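Local atomic coordinates of solute-binding protein (Thermoactinomyces vulgaris, PDB entry 2ZYO), a protein that binds cyclodextrins and maltodextrins such as maltotetraose and probably delivers them to a sugar transporter in the cell membrane. Residues 115-120 against 350-355; 187-190 against 195-198; 37-42 against 305-310; 124-129 against 310-315. One frame throughout, in Å; residues are numbered along the deposited sequence.

Contact 1 (115-120 against 350-355); sequences LTYGGK and MPSIPE
Y117 reaches across to S352, I353 and P354 and makes all the direct side-chain contacts between 115-120 and 350-355. The carbon packing comes first. CG of Y117 stands anti to the backbone N (chi1 -160°), which sends the ring outward to the other segment. Its far end meets I353, whose CG2 lies 3.9 Å from CE1 of Y117. The two side chains cross at about a right angle. The phenol oxygen is set among carbons here: Y117 OH is 3.4 Å from CD of P354 and 3.5 Å from CG2 of I353. At the ring edge, in its plane, S352 OG lies 3.5 Å from CD1 of Y117.

The polar link is made by water. No direct hydrogen bond joins the segments. A water bridges them instead. It accepts from S352 OG at 2.6 Å and donates to the carbonyl O of T116 at 3.1 Å.

Within 115-120 the backbone makes a tight turn. Y117 to K120 form a type I' turn, with G118 and G119 at its corner, both at positive phi. Y117 N donates to K120 O, and K120 N donates to Y117 O. This hairpin joins strand 116-117 to strand 120-136, and the side chain of Y117 also touches Y122 there. Segment 350-355 is the loop between strand 348-349 and helix 360-371.

The chemistry implies a light join: one aromatic side chain packed on carbons, with S352 OG beside its edge, and a single water carrying the polar link.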
loop_
_atom_site.group_PDB
_atom_site.type_symbol
_atom_site.label_atom_id
_atom_site.label_comp_id
_atom_site.label_asym_id
_atom_site.label_seq_id
_atom_site.Cartn_x
_atom_site.Cartn_y
_atom_site.Cartn_z
ATOM N N LEU A 115 -6.075 4.638 8.427
ATOM C CA LEU A 115 -6.285 6.087 8.474
ATOM C C LEU A 115 -6.519 6.607 9.894
ATOM O O LEU A 115 -6.818 7.786 10.097
ATOM C CB LEU A 115 -7.425 6.499 7.532
ATOM C CG LEU A 115 -7.297 6.073 6.064
ATOM C CD1 LEU A 115 -8.423 6.671 5.241
ATOM C CD2 LEU A 115 -5.937 6.449 5.464
ATOM N N THR A 116 -6.368 5.712 10.866
ATOM C CA THR A 116 -6.479 6.048 12.278
ATOM C C THR A 116 -5.077 6.186 12.865
ATOM O O THR A 116 -4.174 5.416 12.524
ATOM C CB THR A 116 -7.289 4.973 13.039
ATOM O OG1 THR A 116 -8.597 4.872 12.462
ATOM C CG2 THR A 116 -7.426 5.315 14.518
ATOM N N TYR A 117 -4.900 7.181 13.731
ATOM C CA TYR A 117 -3.609 7.440 14.362
ATOM C C TYR A 117 -3.795 8.045 15.748
ATOM O O TYR A 117 -4.508 9.034 15.907
ATOM C CB TYR A 117 -2.764 8.369 13.488
ATOM C CG TYR A 117 -1.293 8.305 13.804
ATOM C CD1 TYR A 117 -0.472 7.374 13.172
ATOM C CD2 TYR A 117 -0.720 9.167 14.738
ATOM C CE1 TYR A 117 0.880 7.300 13.459
ATOM C CE2 TYR A 117 0.637 9.104 15.031
ATOM C CZ TYR A 117 1.428 8.166 14.390
ATOM O OH TYR A 117 2.772 8.095 14.669
ATOM N N GLY A 118 -3.155 7.437 16.745
ATOM C CA GLY A 118 -3.244 7.902 18.129
ATOM C C GLY A 118 -4.662 8.008 18.666
ATOM O O GLY A 118 -4.976 8.932 19.420
ATOM N N GLY A 119 -5.517 7.068 18.268
ATOM C CA GLY A 119 -6.909 7.025 18.718
ATOM C C GLY A 119 -7.833 8.042 18.066
ATOM O O GLY A 119 -8.912 8.335 18.590
ATOM N N LYS A 120 -7.408 8.583 16.925
ATOM C CA LYS A 120 -8.201 9.562 16.178
ATOM C C LYS A 120 -8.217 9.221 14.691
ATOM O O LYS A 120 -7.250 8.668 14.162
ATOM C CB LYS A 120 -7.661 10.981 16.395
ATOM C CG LYS A 120 -7.729 11.457 17.846
ATOM C CD LYS A 120 -7.203 12.872 18.021
ATOM C CE LYS A 120 -7.359 13.331 19.466
ATOM N NZ LYS A 120 -6.975 14.756 19.658
ATOM N N MET A 350 0.491 -1.012 6.296
ATOM C CA MET A 350 1.878 -0.625 6.518
ATOM C C MET A 350 1.925 0.305 7.726
ATOM O O MET A 350 1.085 1.203 7.842
ATOM C CB MET A 350 2.450 0.092 5.300
ATOM C CG MET A 350 2.957 -0.833 4.216
ATOM S SD MET A 350 3.674 0.066 2.836
ATOM C CE MET A 350 2.222 0.857 2.179
ATOM N N PRO A 351 2.887 0.081 8.642
ATOM C CA PRO A 351 3.048 0.981 9.782
ATOM C C PRO A 351 3.149 2.432 9.324
ATOM O O PRO A 351 3.838 2.728 8.343
ATOM C CB PRO A 351 4.369 0.516 10.401
ATOM C CG PRO A 351 4.436 -0.934 10.059
ATOM C CD PRO A 351 3.859 -1.028 8.676
ATOM N N SER A 352 2.449 3.321 10.025
ATOM C CA SER A 352 2.378 4.726 9.636
ATOM C C SER A 352 3.147 5.653 10.579
ATOM O O SER A 352 3.196 6.863 10.355
ATOM C CB SER A 352 0.918 5.177 9.530
ATOM O OG SER A 352 0.248 5.004 10.763
ATOM N N ILE A 353 3.745 5.089 11.626
ATOM C CA ILE A 353 4.564 5.876 12.553
ATOM C C ILE A 353 5.839 6.369 11.854
ATOM O O ILE A 353 6.345 5.694 10.954
ATOM C CB ILE A 353 4.890 5.106 13.868
ATOM C CG1 ILE A 353 5.760 3.867 13.600
ATOM C CG2 ILE A 353 3.598 4.734 14.600
ATOM C CD1 ILE A 353 6.426 3.299 14.849
ATOM N N PRO A 354 6.348 7.559 12.243
ATOM C CA PRO A 354 7.524 8.122 11.567
ATOM C C PRO A 354 8.727 7.178 11.543
ATOM O O PRO A 354 9.490 7.175 10.574
ATOM C CB PRO A 354 7.842 9.370 12.397
ATOM C CG PRO A 354 6.540 9.756 13.001
ATOM C CD PRO A 354 5.855 8.455 13.307
ATOM N N GLU A 355 8.872 6.375 12.593
ATOM C CA GLU A 355 9.999 5.453 12.730
ATOM C C GLU A 355 10.085 4.388 11.632
ATOM O O GLU A 355 11.167 3.870 11.357
ATOM C CB GLU A 355 9.992 4.800 14.113
ATOM C CG GLU A 355 10.318 5.766 15.250
ATOM C CD GLU A 355 9.129 6.604 15.705
ATOM O OE1 GLU A 355 7.981 6.321 15.294
ATOM O OE2 GLU A 355 9.349 7.555 16.485
HETATM O O HOH W 1 -2.234 4.434 10.311
#

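Contact 2 (187-190 against 195-198)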
loop_
_atom_site.group_PDB
_atom_site.type_symbol
_atom_site.label_atom_id
_atom_site.label_comp_id
_atom_site.label_asym_id
_atom_site.label_seq_id
_atom_site.Cartn_x
_atom_site.Cartn_y
_atom_site.Cartn_z
ATOM N N ALA A 187 6.742 -9.408 13.584
ATOM C CA ALA A 187 6.183 -8.065 13.448
ATOM C C ALA A 187 7.309 -7.049 13.262
ATOM O O ALA A 187 8.450 -7.302 13.657
ATOM C CB ALA A 187 5.344 -7.718 14.671
ATOM N N VAL A 188 6.992 -5.907 12.656
ATOM C CA VAL A 188 7.956 -4.811 12.544
ATOM C C VAL A 188 8.095 -4.117 13.901
ATOM O O VAL A 188 9.182 -4.088 14.479
ATOM C CB VAL A 188 7.568 -3.780 11.456
ATOM C CG1 VAL A 188 8.679 -2.755 11.289
ATOM C CG2 VAL A 188 7.277 -4.472 10.127
ATOM N N PHE A 189 6.987 -3.566 14.395
ATOM C CA PHE A 189 6.918 -2.979 15.733
ATOM C C PHE A 189 5.853 -3.709 16.538
ATOM O O PHE A 189 4.836 -4.131 15.984
ATOM C CB PHE A 189 6.555 -1.491 15.666
ATOM C CG PHE A 189 7.530 -0.652 14.888
ATOM C CD1 PHE A 189 8.749 -0.275 15.447
ATOM C CD2 PHE A 189 7.218 -0.214 13.604
ATOM C CE1 PHE A 189 9.650 0.512 14.731
ATOM C CE2 PHE A 189 8.113 0.571 12.883
ATOM C CZ PHE A 189 9.329 0.934 13.448
ATOM N N LYS A 190 6.080 -3.854 17.841
ATOM C CA LYS A 190 5.076 -4.451 18.721
ATOM C C LYS A 190 3.849 -3.549 18.808
ATOM O O LYS A 190 3.959 -2.365 19.139
ATOM C CB LYS A 190 5.655 -4.717 20.114
ATOM C CG LYS A 190 4.648 -5.226 21.152
ATOM C CD LYS A 190 4.081 -6.599 20.797
ATOM C CE LYS A 190 3.175 -7.137 21.898
ATOM N NZ LYS A 190 2.008 -6.248 22.174
ATOM N N THR A 195 -1.545 1.387 19.097
ATOM C CA THR A 195 -0.264 2.084 19.228
ATOM C C THR A 195 0.923 1.152 19.010
ATOM O O THR A 195 1.004 0.075 19.607
ATOM C CB THR A 195 -0.108 2.777 20.603
ATOM O OG1 THR A 195 -0.160 1.800 21.648
ATOM C CG2 THR A 195 -1.202 3.815 20.820
ATOM N N LEU A 196 1.837 1.584 18.146
ATOM C CA LEU A 196 3.077 0.860 17.896
ATOM C C LEU A 196 4.191 1.396 18.782
ATOM O O LEU A 196 4.306 2.608 18.982
ATOM C CB LEU A 196 3.483 0.971 16.422
ATOM C CG LEU A 196 2.539 0.405 15.355
ATOM C CD1 LEU A 196 3.102 0.656 13.968
ATOM C CD2 LEU A 196 2.296 -1.079 15.560
ATOM N N ASP A 197 5.002 0.490 19.318
ATOM C CA ASP A 197 6.156 0.878 20.118
ATOM C C ASP A 197 7.392 0.901 19.221
ATOM O O ASP A 197 7.856 -0.154 18.782
ATOM C CB ASP A 197 6.347 -0.079 21.303
ATOM C CG ASP A 197 7.478 0.347 22.237
ATOM O OD1 ASP A 197 8.099 1.410 22.013
ATOM O OD2 ASP A 197 7.744 -0.392 23.210
ATOM N N PRO A 198 7.926 2.107 18.945
ATOM C CA PRO A 198 9.111 2.237 18.097
ATOM C C PRO A 198 10.361 1.627 18.730
ATOM O O PRO A 198 11.338 1.367 18.029
ATOM C CB PRO A 198 9.277 3.752 17.953
ATOM C CG PRO A 198 8.595 4.329 19.140
ATOM C CD PRO A 198 7.442 3.419 19.416
#
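K190 O takes the one hydrogen bond between the segments, from D197 N at 3.0 Å. The bond is fairly straight, 164° at the hydrogen, and the donor lies nearly along the C=O axis. The same oxygen also receives a CA-H contact from L196, with L196 CA 3.6 Å from K190 O. The bond lies within a short beta hairpin.

F189 does most of the side-chain work. Its CG lies anti to the carbonyl carbon (chi1 -60°), and the ring runs alongside the backbone of D197 and P198. CD1 of F189 comes within 3.5 Å of D197 O and 3.7 Å of P198 CA, both oblique to the ring. Closer to the backbone, CB of F189 packs on CB of L196 at 4.0 Å. The carboxylate of D197 bonds just ahead on its own strand, where OD1 accepts from N199 N.

The hairpin pairs strand 189-192 with strand 195-201, and K190 and E200 are also linked by a backbone bond. F189 touches I201 on the partner strand. Its ring also packs on I353 and V359. With an alanine in place of F189, the ring would be gone and a gap would probably open beside the D197-P198 backbone and toward I353. Through these ring contacts the hairpin rests against the loop that leads into helix 360-371.

Contact 3 (37-42 against 305-310); sequences KKWAGE and SKEALA
This is a buried helix-helix contact in which the indole of W39, on helix 30-47, lies against the first turn of helix 306-316. The backbones come closest at W39 and A308, whose CA atoms are 6.7 Å apart. CG of W39 lies anti to the carbonyl carbon (chi1 -68°), and the indole is thereby laid over A308. A308 has its CA over one face of the indole, a CH-pi contact 3.9 Å from the centroid of the five-membered ring and 20° off the ring normal. CB of A308 packs close by, 3.9 Å from W39 CD2. The other face is partly covered by K38, whose CE sits toward the rim, so the indole is flanked on both faces.

E307 meets the six-membered end. Its CG is 3.6 Å from W39 CH2, and OE2 lies at the ring edge, in plane. The carboxylate is turned 67° from the ring. S305 caps the helix: its OG accepts from A308 N at 3.1 Å, which helps fix the turn beneath the indole.

W39 NE1 bonds to S311 OG, one turn farther along helix 306-316. A leucine in place of W39 would probably leave S311 OG without the indole N-H and A308 CA without an aromatic face. The indole also touches L303 and F302, the latter on helix 293-302. A40 packs on V51 and V53 of strand 50-55, so helix 30-47 meets strand 50-55 with one side and helix 306-316 with another.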
loop_
_atom_site.group_PDB
_atom_site.type_symbol
_atom_site.label_atom_id
_atom_site.label_comp_id
_atom_site.label_asym_id
_atom_site.label_seq_id
_atom_site.Cartn_x
_atom_site.Cartn_y
_atom_site.Cartn_z
ATOM N N LYS A 37 -12.154 15.969 -10.211
ATOM C CA LYS A 37 -12.779 17.155 -10.799
ATOM C C LYS A 37 -14.271 16.924 -11.057
ATOM O O LYS A 37 -15.086 17.823 -10.841
ATOM C CB LYS A 37 -12.061 17.580 -12.085
ATOM C CG LYS A 37 -10.685 18.205 -11.857
ATOM C CD LYS A 37 -10.095 18.742 -13.158
ATOM C CE LYS A 37 -8.678 19.279 -12.969
ATOM N NZ LYS A 37 -8.580 20.431 -12.029
ATOM N N LYS A 38 -14.623 15.715 -11.497
ATOM C CA LYS A 38 -16.023 15.364 -11.739
ATOM C C LYS A 38 -16.854 15.457 -10.459
ATOM O O LYS A 38 -17.893 16.126 -10.428
ATOM C CB LYS A 38 -16.149 13.958 -12.342
ATOM C CG LYS A 38 -17.593 13.497 -12.507
ATOM C CD LYS A 38 -17.690 12.006 -12.781
ATOM C CE LYS A 38 -19.134 11.525 -12.717
ATOM N NZ LYS A 38 -20.005 12.139 -13.761
ATOM N N TRP A 39 -16.391 14.788 -9.409
ATOM C CA TRP A 39 -17.162 14.720 -8.171
ATOM C C TRP A 39 -17.127 16.009 -7.358
ATOM O O TRP A 39 -18.118 16.352 -6.708
ATOM C CB TRP A 39 -16.800 13.467 -7.370
ATOM C CG TRP A 39 -17.287 12.268 -8.106
ATOM C CD1 TRP A 39 -16.542 11.397 -8.847
ATOM C CD2 TRP A 39 -18.650 11.855 -8.248
ATOM N NE1 TRP A 39 -17.354 10.448 -9.419
ATOM C CE2 TRP A 39 -18.654 10.705 -9.067
ATOM C CE3 TRP A 39 -19.868 12.337 -7.751
ATOM C CZ2 TRP A 39 -19.830 10.024 -9.396
ATOM C CZ3 TRP A 39 -21.036 11.662 -8.081
ATOM C CH2 TRP A 39 -21.006 10.518 -8.897
ATOM N N ALA A 40 -16.011 16.734 -7.423
ATOM C CA ALA A 40 -15.963 18.099 -6.898
ATOM C C ALA A 40 -17.013 18.948 -7.611
ATOM O O ALA A 40 -17.740 19.716 -6.978
ATOM C CB ALA A 40 -14.589 18.694 -7.080
ATOM N N GLY A 41 -17.101 18.783 -8.932
ATOM C CA GLY A 41 -18.104 19.477 -9.740
ATOM C C GLY A 41 -19.528 19.193 -9.297
ATOM O O GLY A 41 -20.353 20.110 -9.217
ATOM N N GLU A 42 -19.814 17.924 -9.005
ATOM C CA GLU A 42 -21.134 17.517 -8.509
ATOM C C GLU A 42 -21.442 18.106 -7.130
ATOM O O GLU A 42 -22.584 18.472 -6.856
ATOM C CB GLU A 42 -21.271 15.990 -8.474
ATOM C CG GLU A 42 -21.338 15.322 -9.853
ATOM C CD GLU A 42 -22.629 15.612 -10.613
ATOM O OE1 GLU A 42 -23.670 15.902 -9.979
ATOM O OE2 GLU A 42 -22.606 15.539 -11.858
ATOM N N SER A 305 -18.394 8.568 -1.351
ATOM C CA SER A 305 -19.664 7.846 -1.311
ATOM C C SER A 305 -19.601 6.605 -2.193
ATOM O O SER A 305 -18.689 6.458 -3.013
ATOM C CB SER A 305 -20.796 8.751 -1.794
ATOM O OG SER A 305 -20.685 8.975 -3.188
ATOM N N LYS A 306 -20.582 5.718 -2.036
ATOM C CA LYS A 306 -20.683 4.539 -2.893
ATOM C C LYS A 306 -20.680 4.927 -4.375
ATOM O O LYS A 306 -19.937 4.351 -5.168
ATOM C CB LYS A 306 -21.929 3.721 -2.544
ATOM C CG LYS A 306 -22.021 2.390 -3.282
ATOM C CD LYS A 306 -23.294 1.642 -2.917
ATOM C CE LYS A 306 -23.526 0.461 -3.854
ATOM N NZ LYS A 306 -24.809 -0.251 -3.580
ATOM N N GLU A 307 -21.492 5.922 -4.728
ATOM C CA GLU A 307 -21.586 6.407 -6.104
ATOM C C GLU A 307 -20.260 6.976 -6.615
ATOM O O GLU A 307 -19.836 6.664 -7.731
ATOM C CB GLU A 307 -22.692 7.463 -6.221
ATOM C CG GLU A 307 -23.037 7.850 -7.653
ATOM C CD GLU A 307 -24.041 8.991 -7.749
ATOM O OE1 GLU A 307 -24.402 9.585 -6.707
ATOM O OE2 GLU A 307 -24.472 9.295 -8.880
ATOM N N ALA A 308 -19.618 7.812 -5.801
ATOM C CA ALA A 308 -18.363 8.457 -6.191
ATOM C C ALA A 308 -17.229 7.455 -6.377
ATOM O O ALA A 308 -16.458 7.560 -7.330
ATOM C CB ALA A 308 -17.969 9.532 -5.179
ATOM N N LEU A 309 -17.138 6.480 -5.474
ATOM C CA LEU A 309 -16.062 5.491 -5.533
ATOM C C LEU A 309 -16.285 4.398 -6.583
ATOM O O LEU A 309 -15.318 3.839 -7.105
ATOM C CB LEU A 309 -15.774 4.892 -4.149
ATOM C CG LEU A 309 -15.160 5.845 -3.113
ATOM C CD1 LEU A 309 -14.873 5.120 -1.809
ATOM C CD2 LEU A 309 -13.894 6.522 -3.633
ATOM N N ALA A 310 -17.548 4.101 -6.893
ATOM C CA ALA A 310 -17.869 3.213 -8.012
ATOM C C ALA A 310 -17.357 3.847 -9.301
ATOM O O ALA A 310 -16.687 3.193 -10.105
ATOM C CB ALA A 310 -19.366 2.965 -8.099
#

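Contact 4 (124-129 against 310-315); sequences LPKAIE and ASRFKE. With GLC (alpha-D-glucopyranose), chain B.
With chi1 at -165° R312 swings CG away from its amide nitrogen, and it then runs extended to NE; K126 bends at chi3 (69°), and the two side chains meet obliquely. In this periplasmic-binding-protein fold, R312 projects from helix 306-316 toward strand 120-136, where K126 and A127, both opposite K282 of strand 278-287, form a classic beta bulge.

CB of K126 lies over one face of the guanidinium, offset toward its rim, and CE of K126 is 3.8 Å from R312 NE. CB of A127 is 3.8 Å from R312 NH1. The two cationic ends come near, with K126 NZ 4.4 Å from R312 NH2. Each has an acidic partner, E25 for K126 and E318 for R312, which probably offsets the repulsion.

No direct hydrogen bond crosses the contact. A water in the guanidinium plane accepts from R312 NH1 and donates to the carbonyl O of K126, both at 2.8 Å. The bulge carbonyl is thereby tied to the helix.

Farther along the strand, E129 belongs to the glycan pocket, as does W250, which it touches. Its extended side chain reaches a glucose unit, and E129 OE2 accepts from O2 of that glucose at 3.1 Å.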
loop_
_atom_site.group_PDB
_atom_site.type_symbol
_atom_site.label_atom_id
_atom_site.label_comp_id
_atom_site.label_asym_id
_atom_site.label_seq_id
_atom_site.Cartn_x
_atom_site.Cartn_y
_atom_site.Cartn_z
ATOM N N LEU A 124 -10.952 9.517 5.086
ATOM C CA LEU A 124 -11.778 8.490 4.470
ATOM C C LEU A 124 -11.061 7.962 3.229
ATOM O O LEU A 124 -10.412 8.733 2.515
ATOM C CB LEU A 124 -13.171 9.041 4.135
ATOM C CG LEU A 124 -14.026 9.496 5.328
ATOM C CD1 LEU A 124 -15.350 10.072 4.848
ATOM C CD2 LEU A 124 -14.262 8.370 6.338
ATOM N N PRO A 125 -11.146 6.643 2.986
ATOM C CA PRO A 125 -10.310 6.037 1.952
ATOM C C PRO A 125 -10.860 6.127 0.532
ATOM O O PRO A 125 -12.079 6.137 0.329
ATOM C CB PRO A 125 -10.236 4.577 2.391
ATOM C CG PRO A 125 -11.547 4.329 3.057
ATOM C CD PRO A 125 -11.986 5.641 3.670
ATOM N N LYS A 126 -9.940 6.178 -0.429
ATOM C CA LYS A 126 -10.257 6.219 -1.853
ATOM C C LYS A 126 -9.816 4.932 -2.540
ATOM O O LYS A 126 -10.492 4.439 -3.443
ATOM C CB LYS A 126 -9.533 7.387 -2.529
ATOM C CG LYS A 126 -9.814 8.760 -1.934
ATOM C CD LYS A 126 -8.674 9.743 -2.218
ATOM C CE LYS A 126 -8.589 10.119 -3.694
ATOM N NZ LYS A 126 -7.558 11.177 -3.921
ATOM N N ALA A 127 -8.671 4.407 -2.110
ATOM C CA ALA A 127 -8.030 3.285 -2.789
ATOM C C ALA A 127 -7.264 2.391 -1.824
ATOM O O ALA A 127 -6.745 2.859 -0.806
ATOM C CB ALA A 127 -7.099 3.798 -3.881
ATOM N N ILE A 128 -7.208 1.103 -2.161
ATOM C CA ILE A 128 -6.410 0.126 -1.430
ATOM C C ILE A 128 -5.560 -0.662 -2.424
ATOM O O ILE A 128 -6.002 -0.951 -3.540
ATOM C CB ILE A 128 -7.297 -0.813 -0.556
ATOM C CG1 ILE A 128 -6.445 -1.744 0.320
ATOM C CG2 ILE A 128 -8.299 -1.599 -1.408
ATOM C CD1 ILE A 128 -7.199 -2.331 1.491
ATOM N N GLU A 129 -4.333 -0.979 -2.020
ATOM C CA GLU A 129 -3.436 -1.793 -2.839
ATOM C C GLU A 129 -2.731 -2.867 -2.013
ATOM O O GLU A 129 -2.467 -2.683 -0.824
ATOM C CB GLU A 129 -2.406 -0.918 -3.569
ATOM C CG GLU A 129 -1.507 -0.086 -2.654
ATOM C CD GLU A 129 -0.433 0.693 -3.398
ATOM O OE1 GLU A 129 -0.660 1.091 -4.560
ATOM O OE2 GLU A 129 0.641 0.922 -2.800
ATOM N N ALA A 310 -17.548 4.101 -6.893
ATOM C CA ALA A 310 -17.869 3.213 -8.012
ATOM C C ALA A 310 -17.357 3.847 -9.301
ATOM O O ALA A 310 -16.687 3.193 -10.105
ATOM C CB ALA A 310 -19.366 2.965 -8.099
ATOM N N SER A 311 -17.663 5.133 -9.469
ATOM C CA SER A 311 -17.160 5.933 -10.583
ATOM C C SER A 311 -15.633 5.980 -10.596
ATOM O O SER A 311 -15.008 5.767 -11.641
ATOM C CB SER A 311 -17.745 7.347 -10.512
ATOM O OG SER A 311 -17.022 8.260 -11.318
ATOM N N ARG A 312 -15.036 6.244 -9.434
ATOM C CA ARG A 312 -13.575 6.301 -9.329
ATOM C C ARG A 312 -12.907 4.989 -9.737
ATOM O O ARG A 312 -11.911 5.003 -10.463
ATOM C CB ARG A 312 -13.118 6.712 -7.926
ATOM C CG ARG A 312 -11.658 7.129 -7.909
ATOM C CD ARG A 312 -11.152 7.552 -6.543
ATOM N NE ARG A 312 -9.791 8.069 -6.674
ATOM C CZ ARG A 312 -8.691 7.317 -6.670
ATOM N NH1 ARG A 312 -8.771 6.001 -6.517
ATOM N NH2 ARG A 312 -7.504 7.886 -6.820
ATOM N N PHE A 313 -13.457 3.865 -9.284
ATOM C CA PHE A 313 -12.902 2.568 -9.661
ATOM C C PHE A 313 -12.943 2.348 -11.171
ATOM O O PHE A 313 -11.954 1.931 -11.770
ATOM C CB PHE A 313 -13.603 1.407 -8.952
ATOM C CG PHE A 313 -13.295 0.073 -9.569
ATOM C CD1 PHE A 313 -12.032 -0.498 -9.424
ATOM C CD2 PHE A 313 -14.247 -0.590 -10.335
ATOM C CE1 PHE A 313 -11.728 -1.716 -10.016
ATOM C CE2 PHE A 313 -13.951 -1.811 -10.932
ATOM C CZ PHE A 313 -12.691 -2.375 -10.770
ATOM N N LYS A 314 -14.093 2.629 -11.775
ATOM C CA LYS A 314 -14.285 2.397 -13.206
ATOM C C LYS A 314 -13.359 3.264 -14.065
ATOM O O LYS A 314 -12.895 2.824 -15.121
ATOM C CB LYS A 314 -15.755 2.589 -13.594
ATOM C CG LYS A 314 -16.686 1.531 -13.000
ATOM C CD LYS A 314 -18.148 1.837 -13.279
ATOM C CE LYS A 314 -19.065 0.930 -12.476
ATOM N NZ LYS A 314 -20.502 1.250 -12.698
ATOM N N GLU A 315 -13.077 4.479 -13.597
ATOM C CA GLU A 315 -12.181 5.395 -14.299
ATOM C C GLU A 315 -10.703 5.075 -14.072
ATOM O O GLU A 315 -9.920 5.043 -15.025
ATOM C CB GLU A 315 -12.445 6.848 -13.884
ATOM C CG GLU A 315 -13.646 7.503 -14.543
ATOM C CD GLU A 315 -13.455 9.002 -14.715
ATOM O OE1 GLU A 315 -12.912 9.422 -15.758
ATOM O OE2 GLU A 315 -13.851 9.766 -13.813
HETATM C C1 GLC B . 4.936 -0.282 -4.714
HETATM C C2 GLC B . 4.236 0.466 -3.551
HETATM C C3 GLC B . 5.230 1.092 -2.550
HETATM C C4 GLC B . 6.358 0.122 -2.196
HETATM C C5 GLC B . 6.983 -0.433 -3.474
HETATM C C6 GLC B . 8.116 -1.414 -3.209
HETATM O O1 GLC B . 5.478 0.597 -5.637
HETATM O O2 GLC B . 3.376 1.481 -4.067
HETATM O O3 GLC B . 4.542 1.451 -1.360
HETATM O O4 GLC B . 7.360 0.814 -1.427
HETATM O O5 GLC B . 5.982 -1.138 -4.231
HETATM O O6 GLC B . 9.385 -0.793 -3.348
HETATM O O HOH W 2 -10.830 4.098 -6.188
#

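How the contacts relate
From the N terminus, helix 30-47 comes first, and contact 3 ties it to the start of helix 306-316. Hairpin strand 116-117 follows; contact 1 joins it to the loop after strand 348-349. Next comes strand 120-136, closed onto helix 306-316 by contact 4. Contact 2 is a local hairpin nested within the loops of all three others. Contact 4 also nests inside contact 1, while contact 3 crosses both 1 and 4. Contacts 3 and 4 share A310 and touch; contacts 1 and 2 touch without sharing a residue. L115 packs on P125, linking contacts 1 and 4. Contacts 2 and 3 lie on opposite sides of the chain's centre, about 36 Å apart between centres.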